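PDB 6P74: OLD nuclease from Thermus scotoductus, which degrades linear or supercoiled double-stranded DNA from 5' to 3', nicks and linearizes circular DNA, and has DNA-stimulated ATPase activity. Local coordinates for residues Tyr307-His310 against Phe314-Val317. Residues are numbered along the deposited sequence; the frame is centred on the assembly and turned at random.
Sequences YSTH and FADV
Tyr-307, near the end of strand 304-308, reaches across to the loop at Phe-314. From CB its side chain sets out with CG between the backbone N and the carbonyl carbon (chi1 58°), which places the ring's OH at the Phe-314 carbonyl. CE1 passes Phe-314 CB at 3.8 Å. Beyond it, OH donates a very short hydrogen bond of 2.5 Å to Phe-314 O, which sits at the ring edge, in its plane. The Phe-314 ring turns an edge toward the Tyr-307 face, a T-shaped pair with planes at 78° and centroids 6.0 Å apart; the Phe-314 side chain also touches Phe-290 of helix 284-299. Thr-309 fills in beside them: OG1 approaches Phe-314 CB at 3.5 Å, and CG2 meets Ala-315 CB at 4.1 Å. Thr-309 OG1 hydrogen-bonds to Glu-279 OE1 and Ser-311 N. The contact joins strand 304-308, a central strand of the P-loop ATPase sheet, to the loop that follows it, with Thr-309 about 7 Å from Lys-34 of the inferred ATP site, side chain to side chain. The phenol thus satisfies a buried loop carbonyl, while carbon contacts and the aromatic pair tie the irregular backbone to the sheet.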
loop_
_atom_site.group_PDB
_atom_site.type_symbol
_atom_site.label_atom_id
_atom_site.label_comp_id
_atom_site.label_asym_id
_atom_site.label_seq_id
_atom_site.Cartn_x
_atom_site.Cartn_y
_atom_site.Cartn_z
ATOM N N TYR A 307 -2.084 1.745 -18.545
ATOM C CA TYR A 307 -0.939 2.008 -17.689
ATOM C C TYR A 307 -0.893 3.457 -17.225
ATOM O O TYR A 307 -1.393 4.367 -17.894
ATOM C CB TYR A 307 0.361 1.639 -18.397
ATOM C CG TYR A 307 0.593 2.348 -19.703
ATOM C CD1 TYR A 307 1.140 3.621 -19.732
ATOM C CD2 TYR A 307 0.290 1.739 -20.904
ATOM C CE1 TYR A 307 1.366 4.269 -20.915
ATOM C CE2 TYR A 307 0.521 2.369 -22.091
ATOM C CZ TYR A 307 1.065 3.639 -22.094
ATOM O OH TYR A 307 1.299 4.285 -23.286
ATOM N N SER A 308 -0.321 3.643 -16.039
ATOM C CA SER A 308 0.190 4.928 -15.594
ATOM C C SER A 308 1.633 5.071 -16.078
ATOM O O SER A 308 2.345 4.080 -16.259
ATOM C CB SER A 308 0.102 5.056 -14.071
ATOM O OG SER A 308 0.870 4.060 -13.403
ATOM N N THR A 309 2.046 6.313 -16.335
ATOM C CA THR A 309 3.399 6.571 -16.810
ATOM C C THR A 309 3.843 7.974 -16.428
ATOM O O THR A 309 3.027 8.892 -16.280
ATOM C CB THR A 309 3.517 6.411 -18.331
ATOM O OG1 THR A 309 4.895 6.370 -18.697
ATOM C CG2 THR A 309 2.871 7.582 -19.044
ATOM N N HIS A 310 5.158 8.122 -16.270
ATOM C CA HIS A 310 5.818 9.413 -16.125
ATOM C C HIS A 310 6.712 9.728 -17.306
ATOM O O HIS A 310 7.407 10.752 -17.290
ATOM C CB HIS A 310 6.662 9.444 -14.851
ATOM C CG HIS A 310 5.868 9.647 -13.606
ATOM N ND1 HIS A 310 5.475 10.898 -13.175
ATOM C CD2 HIS A 310 5.397 8.766 -12.692
ATOM C CE1 HIS A 310 4.790 10.777 -12.052
ATOM N NE2 HIS A 310 4.730 9.494 -11.736
ATOM N N PHE A 314 6.185 6.819 -23.414
ATOM C CA PHE A 314 4.932 6.070 -23.355
ATOM C C PHE A 314 3.686 6.949 -23.463
ATOM O O PHE A 314 2.565 6.423 -23.511
ATOM C CB PHE A 314 4.867 5.258 -22.055
ATOM C CG PHE A 314 5.819 4.102 -22.013
ATOM C CD1 PHE A 314 7.133 4.279 -21.592
ATOM C CD2 PHE A 314 5.404 2.833 -22.400
ATOM C CE1 PHE A 314 8.017 3.211 -21.565
ATOM C CE2 PHE A 314 6.277 1.753 -22.370
ATOM C CZ PHE A 314 7.585 1.940 -21.950
ATOM N N ALA A 315 3.829 8.265 -23.490
ATOM C CA ALA A 315 2.667 9.145 -23.576
ATOM C C ALA A 315 2.857 9.980 -24.837
ATOM O O ALA A 315 3.436 11.067 -24.792
ATOM C CB ALA A 315 2.517 9.976 -22.329
ATOM N N ASP A 316 2.369 9.448 -25.958
ATOM C CA ASP A 316 2.614 10.002 -27.286
ATOM C C ASP A 316 1.502 10.974 -27.656
ATOM O O ASP A 316 0.329 10.584 -27.698
ATOM C CB ASP A 316 2.686 8.877 -28.314
ATOM C CG ASP A 316 3.423 9.280 -29.559
ATOM O OD1 ASP A 316 3.035 10.296 -30.196
ATOM O OD2 ASP A 316 4.409 8.578 -29.886
ATOM N N VAL A 317 1.866 12.228 -27.961
ATOM C CA VAL A 317 0.832 13.192 -28.326
ATOM C C VAL A 317 0.152 12.802 -29.638
ATOM O O VAL A 317 -1.013 13.144 -29.860
ATOM C CB VAL A 317 1.396 14.624 -28.398
ATOM C CG1 VAL A 317 2.399 14.677 -29.450
ATOM C CG2 VAL A 317 0.328 15.598 -28.756
#